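Local atomic coordinates of chitin binding domain (Burkholderia pseudomallei, PDB entry 3UAM), a protein that probably binds chitin and may cleave polysaccharide chains oxidatively, as lytic polysaccharide monooxygenases of family AA10 do. Residues A66-A71 / P163-D168; K125-T130 / K171-Q176; A101-H106 / V210-F215; L94-S99 / Q141-R146; F54-S59 / G73-D78. All coordinates share one frame; numbering follows the deposited sequence.

Overall arrangement
Read from the N terminus, the chain first closes a short loop at contact 5, where 54-59 returns against 73-78. Segment 66-71 lies inside that loop and reaches forward to 163-168, so contacts 1 and 5 cross. Contact 4, joining the start of helix 98-101 to the 141-146 loop, is nested within contact 1. Contact 3 adds the short strand 106-108 to strand 205-215 and crosses contacts 1 and 4; contact 2, between strand 126-133 and the end of helix 169-173, is nested inside it and crosses contacts 1 and 4. Contacts 1 and 2 adjoin at one side of the chain, contacts 3 and 4 at the opposite side, and Arg146 ties contact 4 to contact 5.

Contact 1 (A66-A71 / P163-D168); sequences APDDVA and PYWGPD
Tyr164 carries this surface contact, lying with one edge of its ring along the turn at Asp68 and Asp69. Its CG is tucked between the backbone N and carbonyl carbon (chi1 69°), which sends the ring back toward the 66-71 loop. CB passes Asp69 OD1 at a loose 4.0 Å. Farther out, CD2 lies 3.6 Å from Asp69 OD1, and CE2 meets Asp68 O at 3.2 Å; both oxygens sit near the ring plane, where the aryl hydrogens suit a carbonyl or carboxylate. At the tip, Tyr164 OH packs on Val70 CG2 and shares a water with Asp68 O, the water lying 2.8 Å from OH. A second water donates to Asp69 OD1 and accepts from Tyr164 N. One ring face is covered by Trp165, whose far corner CH2 touches Asp68 CG at 3.5 Å, the carboxylate tilted 39° from the indole. Both segments form type I turns. The 66-71 loop runs between strand 49-51 and helix 98-101, held by the salt bridge from Asp69 OD2 to Arg127, while 163-168 leads from strand 155-158 into helix 169-173 and offers Tyr164 O to Lys125, just ahead of strand 126-133.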
# COMPACT_ATOMS: atom_id res chain seq x y z
N ALA A 66 12.03 14.82 0.01
CA ALA A 66 11.87 15.72 1.15
C ALA A 66 12.94 15.48 2.23
O ALA A 66 12.78 14.60 3.08
CB ALA A 66 10.46 15.55 1.72
N PRO A 67 14.05 16.24 2.18
CA PRO A 67 15.16 15.89 3.04
C PRO A 67 14.87 15.98 4.55
O PRO A 67 15.53 15.29 5.31
CB PRO A 67 16.29 16.86 2.62
CG PRO A 67 15.66 17.87 1.72
CD PRO A 67 14.43 17.24 1.16
N ASP A 68 13.91 16.79 4.99
CA ASP A 68 13.65 16.90 6.42
C ASP A 68 12.68 15.83 6.96
O ASP A 68 12.47 15.72 8.17
CB ASP A 68 13.18 18.31 6.79
CG ASP A 68 14.31 19.35 6.76
OD1 ASP A 68 15.44 19.03 7.19
OD2 ASP A 68 14.08 20.48 6.32
N ASP A 69 12.10 15.02 6.06
CA ASP A 69 11.17 13.98 6.49
C ASP A 69 11.89 12.96 7.37
O ASP A 69 13.10 12.77 7.26
CB ASP A 69 10.50 13.27 5.30
CG ASP A 69 9.26 13.99 4.80
OD1 ASP A 69 9.04 15.18 5.17
OD2 ASP A 69 8.52 13.37 3.98
N VAL A 70 11.14 12.34 8.27
CA VAL A 70 11.71 11.37 9.19
C VAL A 70 12.16 10.18 8.38
O VAL A 70 11.46 9.73 7.46
CB VAL A 70 10.68 10.94 10.26
CG1 VAL A 70 11.17 9.70 11.02
CG2 VAL A 70 10.35 12.11 11.18
N ALA A 71 13.36 9.69 8.69
CA ALA A 71 13.96 8.54 7.98
C ALA A 71 13.14 7.26 8.16
O ALA A 71 12.43 7.09 9.16
CB ALA A 71 15.39 8.32 8.46
N PRO A 163 9.26 22.20 5.02
CA PRO A 163 9.38 20.98 5.79
C PRO A 163 8.03 20.54 6.36
O PRO A 163 7.07 21.32 6.37
CB PRO A 163 10.31 21.37 6.93
CG PRO A 163 10.13 22.84 7.09
CD PRO A 163 9.91 23.34 5.70
N TYR A 164 7.95 19.31 6.85
CA TYR A 164 6.66 18.80 7.36
C TYR A 164 6.20 19.54 8.60
O TYR A 164 5.05 19.39 9.00
CB TYR A 164 6.73 17.29 7.65
CG TYR A 164 7.62 16.88 8.83
CD1 TYR A 164 7.21 17.06 10.15
CD2 TYR A 164 8.85 16.30 8.60
CE1 TYR A 164 8.04 16.66 11.21
CE2 TYR A 164 9.67 15.92 9.63
CZ TYR A 164 9.27 16.08 10.93
OH TYR A 164 10.12 15.65 11.92
N TRP A 165 7.09 20.32 9.23
CA TRP A 165 6.69 21.16 10.38
C TRP A 165 6.45 22.61 10.04
O TRP A 165 6.31 23.45 10.94
CB TRP A 165 7.73 21.10 11.47
CG TRP A 165 9.08 21.64 11.08
CD1 TRP A 165 9.50 22.97 11.06
CD2 TRP A 165 10.25 20.86 10.69
NE1 TRP A 165 10.81 23.06 10.68
CE2 TRP A 165 11.31 21.83 10.44
CE3 TRP A 165 10.49 19.53 10.52
CZ2 TRP A 165 12.56 21.45 10.01
CZ3 TRP A 165 11.78 19.14 10.11
CH2 TRP A 165 12.79 20.08 9.87
N GLY A 166 6.41 22.92 8.76
CA GLY A 166 6.19 24.29 8.32
C GLY A 166 4.79 24.77 8.70
O GLY A 166 3.89 23.97 9.00
N PRO A 167 4.60 26.08 8.71
CA PRO A 167 3.35 26.65 9.19
C PRO A 167 2.10 26.13 8.48
O PRO A 167 1.06 26.06 9.11
CB PRO A 167 3.52 28.16 8.96
CG PRO A 167 4.67 28.30 8.03
CD PRO A 167 5.55 27.11 8.25
N ASP A 168 2.19 25.78 7.19
CA ASP A 168 0.99 25.36 6.44
C ASP A 168 0.88 23.85 6.28
O ASP A 168 0.02 23.37 5.52
CB ASP A 168 0.95 26.01 5.05
CG ASP A 168 1.00 27.53 5.12
OD1 ASP A 168 0.20 28.11 5.86
OD2 ASP A 168 1.87 28.13 4.45
O HOH W 1 12.68 15.01 11.02
O HOH W 2 9.83 17.69 5.29

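Contact 2 (K125-T130 / K171-Q176); sequences KTRRWT and KELIPQ
Leu173, the last helical residue of 169-173, gives the contact its largest buried patch; Lys125, just before strand 126-133, and Thr126 lie against it. Its CD2 branch rests 3.6 Å from Thr126 O, and both methyls reach the guanidinium of Arg127, whose partners are Asp69 and the backbone oxygens of Asn159 and Tyr161. The carbonyl of Leu173 accepts the one direct hydrogen bond, from Thr126 N at 2.8 Å; the donor stands above the carbonyl plane, 40° out of it. Lys125 contributes its aliphatic part: CG meets Ile174 CG1 at 3.7 Å, and the chain beyond extends away to Tyr164. Thr126 OG1 lies beside Pro175 CD but bonds to Trp198 and His124, and Pro175 CG abuts the edge of the Trp129 ring at CZ2, 4.0 Å away. The chemistry is thus mostly apolar: a single backbone bond joins the last helical residue to the strand, while the charged ends of Lys125 and Arg127 are satisfied elsewhere.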
# COMPACT_ATOMS: atom_id res chain seq x y z
N LYS A 125 0.18 13.29 8.47
CA LYS A 125 0.88 14.10 7.46
C LYS A 125 1.49 13.19 6.39
O LYS A 125 2.24 12.30 6.71
CB LYS A 125 1.99 14.92 8.11
CG LYS A 125 1.48 16.03 9.00
CD LYS A 125 2.62 16.81 9.63
CE LYS A 125 2.09 17.95 10.50
NZ LYS A 125 3.18 18.78 11.10
N THR A 126 1.17 13.42 5.13
CA THR A 126 1.49 12.48 4.05
C THR A 126 2.54 13.02 3.07
O THR A 126 2.37 14.11 2.55
CB THR A 126 0.24 12.18 3.25
OG1 THR A 126 -0.76 11.64 4.12
CG2 THR A 126 0.53 11.20 2.10
N ARG A 127 3.59 12.25 2.80
CA ARG A 127 4.53 12.62 1.75
C ARG A 127 4.06 12.18 0.38
O ARG A 127 4.12 12.95 -0.56
CB ARG A 127 5.94 12.08 2.02
CG ARG A 127 6.98 12.54 1.01
CD ARG A 127 6.98 14.05 0.81
NE ARG A 127 7.18 14.77 2.06
CZ ARG A 127 6.89 16.06 2.26
NH1 ARG A 127 6.33 16.78 1.30
NH2 ARG A 127 7.10 16.61 3.45
N ARG A 128 3.58 10.95 0.27
CA ARG A 128 3.14 10.41 -1.01
C ARG A 128 2.23 9.18 -0.86
O ARG A 128 2.12 8.58 0.21
CB ARG A 128 4.35 10.07 -1.89
CG ARG A 128 5.16 8.88 -1.38
CD ARG A 128 6.34 8.48 -2.27
NE ARG A 128 7.34 9.54 -2.42
CZ ARG A 128 8.16 9.94 -1.44
NH1 ARG A 128 8.09 9.40 -0.23
NH2 ARG A 128 9.04 10.91 -1.68
N TRP A 129 1.56 8.85 -1.97
CA TRP A 129 0.94 7.57 -2.18
C TRP A 129 1.57 7.02 -3.43
O TRP A 129 1.78 7.76 -4.39
CB TRP A 129 -0.54 7.72 -2.46
CG TRP A 129 -1.37 8.26 -1.35
CD1 TRP A 129 -2.17 7.56 -0.45
CD2 TRP A 129 -1.54 9.66 -1.00
NE1 TRP A 129 -2.83 8.42 0.40
CE2 TRP A 129 -2.49 9.70 0.12
CE3 TRP A 129 -1.06 10.86 -1.51
CZ2 TRP A 129 -2.90 10.88 0.70
CZ3 TRP A 129 -1.47 12.05 -0.91
CH2 TRP A 129 -2.38 12.05 0.18
N THR A 130 1.86 5.73 -3.42
CA THR A 130 2.53 5.07 -4.52
C THR A 130 1.75 3.79 -4.85
O THR A 130 1.21 3.15 -3.93
CB THR A 130 3.96 4.67 -4.15
OG1 THR A 130 4.75 5.85 -3.89
CG2 THR A 130 4.59 3.97 -5.33
N LYS A 171 -2.78 21.70 6.45
CA LYS A 171 -3.56 21.84 5.23
C LYS A 171 -2.90 21.22 3.99
O LYS A 171 -3.60 20.65 3.13
CB LYS A 171 -3.82 23.34 4.96
N GLU A 172 -1.58 21.35 3.86
CA GLU A 172 -0.87 20.87 2.68
C GLU A 172 -0.55 19.38 2.75
O GLU A 172 -0.40 18.75 1.72
CB GLU A 172 0.44 21.65 2.44
CG GLU A 172 0.26 23.14 2.24
CD GLU A 172 -0.73 23.48 1.14
OE1 GLU A 172 -1.77 24.13 1.39
OE2 GLU A 172 -0.48 23.06 -0.00
N LEU A 173 -0.43 18.80 3.93
CA LEU A 173 -0.01 17.40 4.02
C LEU A 173 -1.05 16.43 4.58
O LEU A 173 -0.90 15.22 4.39
CB LEU A 173 1.31 17.25 4.80
CG LEU A 173 2.49 18.06 4.24
CD1 LEU A 173 3.74 17.90 5.11
CD2 LEU A 173 2.78 17.67 2.80
N ILE A 174 -2.06 16.92 5.29
CA ILE A 174 -2.99 15.97 5.95
C ILE A 174 -4.31 15.86 5.19
O ILE A 174 -5.01 16.85 5.05
CB ILE A 174 -3.34 16.36 7.40
CG1 ILE A 174 -2.07 16.60 8.24
CG2 ILE A 174 -4.22 15.26 8.03
CD1 ILE A 174 -2.39 17.21 9.60
N PRO A 175 -4.66 14.65 4.72
CA PRO A 175 -5.98 14.44 4.12
C PRO A 175 -7.10 14.93 5.04
O PRO A 175 -7.02 14.72 6.26
CB PRO A 175 -6.07 12.92 3.96
CG PRO A 175 -4.66 12.46 3.88
CD PRO A 175 -3.87 13.40 4.76
N GLN A 176 -8.10 15.59 4.47
CA GLN A 176 -9.27 16.06 5.21
C GLN A 176 -10.47 15.12 4.97
O GLN A 176 -11.57 15.32 5.52
CB GLN A 176 -9.61 17.50 4.77

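Contact 3 (A101-H106 / V210-F215)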
# COMPACT_ATOMS: atom_id res chain seq x y z
N ALA A 101 -4.48 -19.40 -0.14
CA ALA A 101 -5.52 -18.46 0.29
C ALA A 101 -6.62 -18.26 -0.75
O ALA A 101 -7.74 -17.95 -0.38
CB ALA A 101 -4.88 -17.11 0.61
N HIS A 102 -6.29 -18.42 -2.03
CA HIS A 102 -7.26 -18.20 -3.11
C HIS A 102 -7.97 -16.88 -2.94
O HIS A 102 -9.20 -16.80 -2.81
CB HIS A 102 -8.22 -19.37 -3.19
CG HIS A 102 -7.51 -20.69 -3.28
ND1 HIS A 102 -6.81 -21.07 -4.37
CD2 HIS A 102 -7.34 -21.71 -2.34
CE1 HIS A 102 -6.23 -22.27 -4.15
NE2 HIS A 102 -6.57 -22.68 -2.91
N TRP A 103 -7.17 -15.81 -2.91
CA TRP A 103 -7.67 -14.48 -2.62
C TRP A 103 -8.75 -14.08 -3.58
O TRP A 103 -8.69 -14.42 -4.76
CB TRP A 103 -6.56 -13.46 -2.70
CG TRP A 103 -5.45 -13.75 -1.74
CD1 TRP A 103 -4.15 -14.13 -2.03
CD2 TRP A 103 -5.52 -13.72 -0.28
NE1 TRP A 103 -3.44 -14.29 -0.87
CE2 TRP A 103 -4.19 -14.07 0.20
CE3 TRP A 103 -6.50 -13.40 0.63
CZ2 TRP A 103 -3.88 -14.10 1.55
CZ3 TRP A 103 -6.19 -13.45 1.99
CH2 TRP A 103 -4.91 -13.79 2.44
N GLN A 104 -9.74 -13.33 -3.08
CA GLN A 104 -10.80 -12.81 -3.93
C GLN A 104 -10.15 -11.75 -4.80
O GLN A 104 -9.38 -10.93 -4.29
CB GLN A 104 -11.91 -12.16 -3.10
CG GLN A 104 -12.72 -13.10 -2.24
CD GLN A 104 -13.68 -12.32 -1.33
OE1 GLN A 104 -13.51 -12.31 -0.11
NE2 GLN A 104 -14.64 -11.63 -1.94
N LYS A 105 -10.42 -11.79 -6.10
CA LYS A 105 -9.73 -10.95 -7.07
C LYS A 105 -10.72 -10.10 -7.85
O LYS A 105 -11.72 -10.60 -8.34
CB LYS A 105 -8.94 -11.83 -8.05
CG LYS A 105 -7.84 -12.68 -7.40
CD LYS A 105 -7.38 -13.80 -8.31
CE LYS A 105 -6.44 -14.77 -7.60
NZ LYS A 105 -7.03 -15.53 -6.46
N HIS A 106 -10.43 -8.82 -7.98
CA HIS A 106 -11.29 -7.91 -8.75
C HIS A 106 -11.14 -8.16 -10.24
O HIS A 106 -10.01 -8.14 -10.77
CB HIS A 106 -10.95 -6.45 -8.44
CG HIS A 106 -11.19 -6.07 -7.01
ND1 HIS A 106 -12.41 -5.80 -6.54
CD2 HIS A 106 -10.31 -5.99 -5.91
CE1 HIS A 106 -12.34 -5.52 -5.23
NE2 HIS A 106 -11.05 -5.64 -4.84
N VAL A 210 -2.38 -4.16 -0.24
CA VAL A 210 -2.44 -5.05 -1.38
C VAL A 210 -3.87 -5.21 -1.90
O VAL A 210 -4.81 -5.35 -1.14
CB VAL A 210 -1.79 -6.42 -1.01
CG1 VAL A 210 -2.24 -7.52 -1.94
CG2 VAL A 210 -0.28 -6.27 -1.07
N ILE A 211 -4.01 -5.14 -3.23
CA ILE A 211 -5.29 -5.26 -3.92
C ILE A 211 -5.10 -6.32 -4.98
O ILE A 211 -4.15 -6.25 -5.79
CB ILE A 211 -5.70 -3.96 -4.65
CG1 ILE A 211 -5.72 -2.79 -3.67
CG2 ILE A 211 -7.07 -4.14 -5.29
CD1 ILE A 211 -5.74 -1.43 -4.34
N ASP A 212 -5.99 -7.31 -4.95
CA ASP A 212 -5.85 -8.47 -5.80
C ASP A 212 -6.71 -8.31 -7.04
O ASP A 212 -7.89 -8.03 -6.94
CB ASP A 212 -6.27 -9.72 -5.04
CG ASP A 212 -5.30 -10.09 -3.94
OD1 ASP A 212 -4.09 -10.38 -4.24
OD2 ASP A 212 -5.76 -10.11 -2.77
N LEU A 213 -6.10 -8.52 -8.21
CA LEU A 213 -6.71 -8.24 -9.51
C LEU A 213 -6.66 -9.48 -10.42
O LEU A 213 -5.68 -10.23 -10.40
CB LEU A 213 -5.96 -7.10 -10.21
CG LEU A 213 -5.81 -5.78 -9.43
CD1 LEU A 213 -5.03 -4.77 -10.28
CD2 LEU A 213 -7.16 -5.20 -9.01
N ASN A 214 -7.71 -9.65 -11.22
CA ASN A 214 -7.75 -10.65 -12.25
C ASN A 214 -8.04 -10.00 -13.60
O ASN A 214 -9.14 -9.54 -13.85
CB ASN A 214 -8.82 -11.70 -11.97
CG ASN A 214 -8.64 -12.93 -12.83
OD1 ASN A 214 -7.53 -13.44 -12.97
ND2 ASN A 214 -9.73 -13.43 -13.41
N PHE A 215 -7.01 -9.96 -14.45
CA PHE A 215 -7.11 -9.29 -15.73
C PHE A 215 -7.64 -10.29 -16.73
O PHE A 215 -7.14 -11.42 -16.82
CB PHE A 215 -5.74 -8.81 -16.21
CG PHE A 215 -5.27 -7.53 -15.57
CD1 PHE A 215 -4.68 -7.53 -14.33
CD2 PHE A 215 -5.35 -6.33 -16.25
CE1 PHE A 215 -4.20 -6.38 -13.76
CE2 PHE A 215 -4.88 -5.15 -15.69
CZ PHE A 215 -4.30 -5.18 -14.44
O HOH W 3 -8.31 -9.86 -2.10
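Asp212 O takes one hydrogen bond from the incoming 101-106 segment, from His106 N at 2.9 Å and nearly straight at 168°, and is also approached by His106 CD2 at 3.3 Å and by a CA-H...O contact from Lys105 CA. Two residues along the strand, Asn214 N returns a bond of 2.8 Å to His106 O. Both belong to the parallel bridge pairing His106 with Leu213, which adds strand 106-108 to strand 205-215. His106 lies on the same face of the sheet as Leu213, its CD2 3.8 Å from Ile211 CG2, while NE2 bonds to Glu28 O. The Asp212 carboxylate lies beside Trp103, almost parallel to its indole (8° between planes), and OD2 touches Trp103 CB at 3.4 Å. A water donates to this OD2 at 2.6 Å and to Gln104 O. Lys105 curls back to give NZ to Trp103 O and Asp98. Asp212 OD1 takes Arg30 and Tyr191; a cation, a hydroxyl and a water thus meet the buried carboxylate and would be expected to keep it ionised.

Contact 4 (L94-S99 / Q141-R146); sequences LNEPDS and QARLAR
Pro97, at the N-cap position of helix 98-101, packs on the 141-146 loop between strands 126-133 and 155-158, joining two loop regions on the beta-sandwich core expected of an AA10 protein. Here the fit is tight: Pro97 CB presses on Gln141 O at 3.2 Å, and CD lies over one face of the Arg143 guanidinium, 4.0 Å from NE, with Glu96 CA over the same group. Arg143 is extended from CG to NE, which carries it past Asn95 O, 3.5 Å from its CG. Toward solvent the hold slackens. Glu96 OE1 stands 3.2 Å from Arg143 NH2, yet well out of the guanidinium plane, the two groups 72° apart; this salt bridge relies on charge, with no N-H aimed at the oxygen. A water donates to Glu96 OE2 and accepts weakly from Arg143 NH1. Two further waters bridge the backbones: one joins Asn95 O to Leu144 N, another takes the helix-start amide Asp98 N and donates to Ala142 O at 2.6 Å. Besides Lys105, Asp98 OD1 accepts Trp103 N, leaving OD2 to meet Gln141, whose amide plane is 88° from the carboxylate; the resulting NE2 to OD2 bond is weak, 3.4 Å long.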
# COMPACT_ATOMS: atom_id res chain seq x y z
N LEU A 94 -2.64 -12.44 5.91
CA LEU A 94 -2.49 -11.70 4.67
C LEU A 94 -1.33 -12.16 3.80
O LEU A 94 -1.39 -11.99 2.59
CB LEU A 94 -2.36 -10.20 4.95
CG LEU A 94 -3.66 -9.56 5.46
CD1 LEU A 94 -3.32 -8.28 6.21
CD2 LEU A 94 -4.65 -9.27 4.32
N ASN A 95 -0.30 -12.73 4.41
CA ASN A 95 0.91 -13.15 3.71
C ASN A 95 0.89 -14.52 3.06
O ASN A 95 1.86 -14.91 2.40
CB ASN A 95 2.09 -13.09 4.69
CG ASN A 95 2.34 -11.68 5.20
OD1 ASN A 95 2.28 -10.72 4.42
ND2 ASN A 95 2.58 -11.55 6.50
N GLU A 96 -0.20 -15.26 3.26
CA GLU A 96 -0.32 -16.54 2.62
C GLU A 96 -0.30 -16.38 1.10
O GLU A 96 -0.85 -15.44 0.55
CB GLU A 96 -1.59 -17.26 3.07
CG GLU A 96 -1.58 -17.64 4.54
CD GLU A 96 -0.50 -18.65 4.90
OE1 GLU A 96 -0.06 -19.45 4.03
OE2 GLU A 96 -0.11 -18.66 6.08
N PRO A 97 0.33 -17.32 0.40
CA PRO A 97 0.33 -17.29 -1.04
C PRO A 97 -1.04 -17.64 -1.58
O PRO A 97 -1.82 -18.32 -0.88
CB PRO A 97 1.32 -18.40 -1.41
CG PRO A 97 1.18 -19.39 -0.31
CD PRO A 97 0.91 -18.57 0.93
N ASP A 98 -1.30 -17.24 -2.81
CA ASP A 98 -2.58 -17.52 -3.45
C ASP A 98 -2.83 -19.04 -3.63
O ASP A 98 -3.98 -19.51 -3.62
CB ASP A 98 -2.67 -16.79 -4.78
CG ASP A 98 -4.03 -16.93 -5.42
OD1 ASP A 98 -5.00 -16.43 -4.83
OD2 ASP A 98 -4.10 -17.53 -6.50
N SER A 99 -1.75 -19.81 -3.74
CA SER A 99 -1.86 -21.28 -3.75
C SER A 99 -2.68 -21.85 -2.57
O SER A 99 -3.25 -22.91 -2.67
CB SER A 99 -0.46 -21.91 -3.72
OG SER A 99 0.23 -21.62 -2.50
N GLN A 141 1.81 -17.87 -7.66
CA GLN A 141 1.53 -18.76 -6.54
C GLN A 141 2.50 -18.59 -5.34
O GLN A 141 2.35 -19.28 -4.33
CB GLN A 141 1.53 -20.20 -7.05
CG GLN A 141 0.50 -20.42 -8.15
CD GLN A 141 -0.92 -20.11 -7.67
OE1 GLN A 141 -1.51 -20.90 -6.97
NE2 GLN A 141 -1.47 -18.94 -8.04
N ALA A 142 3.44 -17.66 -5.43
CA ALA A 142 4.43 -17.46 -4.38
C ALA A 142 3.97 -16.41 -3.36
O ALA A 142 3.07 -15.64 -3.63
CB ALA A 142 5.75 -17.03 -4.98
N ARG A 143 4.62 -16.37 -2.21
CA ARG A 143 4.43 -15.26 -1.28
C ARG A 143 5.03 -14.05 -1.96
O ARG A 143 5.99 -14.18 -2.70
CB ARG A 143 5.10 -15.53 0.06
CG ARG A 143 4.41 -16.65 0.83
CD ARG A 143 5.07 -16.89 2.15
NE ARG A 143 4.38 -17.99 2.82
CZ ARG A 143 3.71 -17.91 3.96
NH1 ARG A 143 3.67 -16.76 4.67
NH2 ARG A 143 3.12 -19.01 4.42
N LEU A 144 4.43 -12.88 -1.72
CA LEU A 144 4.79 -11.66 -2.45
C LEU A 144 6.21 -11.26 -2.10
O LEU A 144 6.59 -11.30 -0.94
CB LEU A 144 3.84 -10.52 -2.09
CG LEU A 144 2.37 -10.70 -2.42
CD1 LEU A 144 1.55 -9.51 -1.95
CD2 LEU A 144 2.24 -10.85 -3.91
N ALA A 145 6.96 -10.86 -3.11
CA ALA A 145 8.38 -10.46 -2.97
C ALA A 145 8.66 -9.32 -3.93
O ALA A 145 7.96 -9.14 -4.93
CB ALA A 145 9.32 -11.65 -3.25
N ARG A 146 9.73 -8.59 -3.65
CA ARG A 146 10.12 -7.42 -4.44
C ARG A 146 10.35 -7.78 -5.91
O ARG A 146 9.99 -7.01 -6.80
CB ARG A 146 11.38 -6.80 -3.82
CG ARG A 146 11.07 -6.01 -2.57
CD ARG A 146 12.28 -5.88 -1.68
NE ARG A 146 12.04 -5.00 -0.57
CZ ARG A 146 11.29 -5.28 0.50
NH1 ARG A 146 10.67 -6.45 0.67
NH2 ARG A 146 11.20 -4.37 1.44
O HOH W 4 2.61 -12.99 0.44
O HOH W 5 1.27 -16.08 6.98
O HOH W 6 0.58 -15.78 -4.35
O HOH W 7 2.81 -21.61 -3.27

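Contact 5 (F54-S59 / G73-D78); sequences FPATQS and GMPPRD
Pro75 and Met74 meet the 54-59 segment chiefly through its backbone oxygens, and no hydrogen bond runs directly between the two loops. The first kind of interaction is carbon against carbonyl. Pro75 CG lies 3.3 Å from Ala56 O, and the neighbouring CD is 3.4 Å from Gln58 O, so CG and CD of the ring touch carbonyls two residues apart. Ser59 CB adds a contact with Gly73 C at 3.5 Å; Ala56 CB and Pro75 CG approach more distantly.

The second kind involves sulfur. Met74 SD reaches Thr57 O at 3.2 Å, with the oxygen lying roughly on the extension of the CG-SD bond, the direction in which a divalent sulfur can accept electron density. The side chain gets there because CG is anti to the backbone N (chi1 -174°) while the next two torsions bend it back over the other segment.

The third kind is polar and comes from outside: Arg146 bonds to Pro55 O and Ala56 O of one segment and to Pro76 O of the other, and forms a salt bridge with Asp78, while Asn72 bonds to Gln58 O. Phe54 packs edge-to-face with Trp132 of strand 126-133. Phe54 N, buried by this contact, has no partner in the model. With no hydrogen bond exchanged between the segments, their joining is largely van der Waals contact plus one shared cation.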
# COMPACT_ATOMS: atom_id res chain seq x y z
N PHE A 54 9.58 1.05 0.58
CA PHE A 54 9.50 -0.08 -0.33
C PHE A 54 9.83 0.40 -1.76
O PHE A 54 9.32 1.44 -2.18
CB PHE A 54 8.09 -0.68 -0.28
CG PHE A 54 7.89 -1.83 -1.21
CD1 PHE A 54 7.45 -1.61 -2.50
CD2 PHE A 54 8.12 -3.11 -0.78
CE1 PHE A 54 7.27 -2.68 -3.35
CE2 PHE A 54 7.93 -4.18 -1.63
CZ PHE A 54 7.50 -3.96 -2.91
N PRO A 55 10.66 -0.34 -2.52
CA PRO A 55 11.18 -1.68 -2.25
C PRO A 55 12.54 -1.72 -1.56
O PRO A 55 13.22 -2.75 -1.64
CB PRO A 55 11.29 -2.26 -3.67
CG PRO A 55 11.71 -1.10 -4.50
CD PRO A 55 10.95 0.07 -3.91
N ALA A 56 12.93 -0.67 -0.85
CA ALA A 56 14.20 -0.70 -0.13
C ALA A 56 14.13 -1.82 0.93
O ALA A 56 13.02 -2.25 1.31
CB ALA A 56 14.51 0.66 0.51
N THR A 57 15.29 -2.35 1.33
CA THR A 57 15.34 -3.40 2.35
C THR A 57 16.13 -2.97 3.60
O THR A 57 16.64 -3.84 4.35
CB THR A 57 16.04 -4.64 1.79
OG1 THR A 57 17.34 -4.26 1.33
CG2 THR A 57 15.24 -5.26 0.63
N GLN A 58 16.29 -1.67 3.81
CA GLN A 58 17.15 -1.15 4.88
C GLN A 58 16.43 0.04 5.52
O GLN A 58 15.65 0.73 4.85
CB GLN A 58 18.50 -0.68 4.32
CG GLN A 58 18.40 0.69 3.63
CD GLN A 58 19.54 1.00 2.66
OE1 GLN A 58 19.62 0.40 1.57
NE2 GLN A 58 20.39 1.97 3.02
N SER A 59 16.72 0.31 6.79
CA SER A 59 16.18 1.49 7.47
C SER A 59 17.17 2.66 7.43
O SER A 59 18.33 2.50 7.06
CB SER A 59 15.88 1.17 8.94
OG SER A 59 17.07 0.71 9.56
N GLY A 73 11.85 3.45 8.82
CA GLY A 73 12.14 2.22 9.57
C GLY A 73 12.36 1.09 8.58
O GLY A 73 12.36 1.30 7.36
N MET A 74 12.53 -0.12 9.09
CA MET A 74 12.78 -1.28 8.21
C MET A 74 11.54 -1.62 7.39
O MET A 74 10.48 -1.85 7.94
CB MET A 74 13.19 -2.50 9.02
CG MET A 74 13.60 -3.72 8.17
SD MET A 74 15.04 -3.45 7.10
CE MET A 74 16.38 -3.63 8.26
N PRO A 75 11.65 -1.57 6.05
CA PRO A 75 10.46 -1.92 5.29
C PRO A 75 10.09 -3.41 5.43
O PRO A 75 10.90 -4.20 5.89
CB PRO A 75 10.85 -1.58 3.83
CG PRO A 75 11.96 -0.60 3.96
CD PRO A 75 12.73 -1.07 5.17
N PRO A 76 8.86 -3.79 5.08
CA PRO A 76 8.46 -5.19 5.24
C PRO A 76 9.33 -6.13 4.40
O PRO A 76 9.62 -5.83 3.25
CB PRO A 76 7.03 -5.21 4.72
CG PRO A 76 6.56 -3.80 4.84
CD PRO A 76 7.77 -2.97 4.54
N ARG A 77 9.79 -7.21 5.01
CA ARG A 77 10.58 -8.18 4.26
C ARG A 77 9.73 -8.91 3.21
O ARG A 77 8.48 -8.87 3.25
CB ARG A 77 11.31 -9.17 5.18
CG ARG A 77 10.48 -10.15 6.00
CD ARG A 77 11.46 -11.02 6.78
NE ARG A 77 10.86 -12.11 7.57
CZ ARG A 77 10.58 -13.31 7.08
NH1 ARG A 77 10.78 -13.57 5.80
NH2 ARG A 77 10.05 -14.24 7.86
N ASP A 78 10.41 -9.54 2.25
CA ASP A 78 9.72 -10.33 1.25
C ASP A 78 8.89 -11.40 1.99
O ASP A 78 9.32 -11.99 2.98
CB ASP A 78 10.68 -11.01 0.27
CG ASP A 78 11.29 -10.03 -0.76
OD1 ASP A 78 10.77 -8.90 -0.96
OD2 ASP A 78 12.33 -10.40 -1.35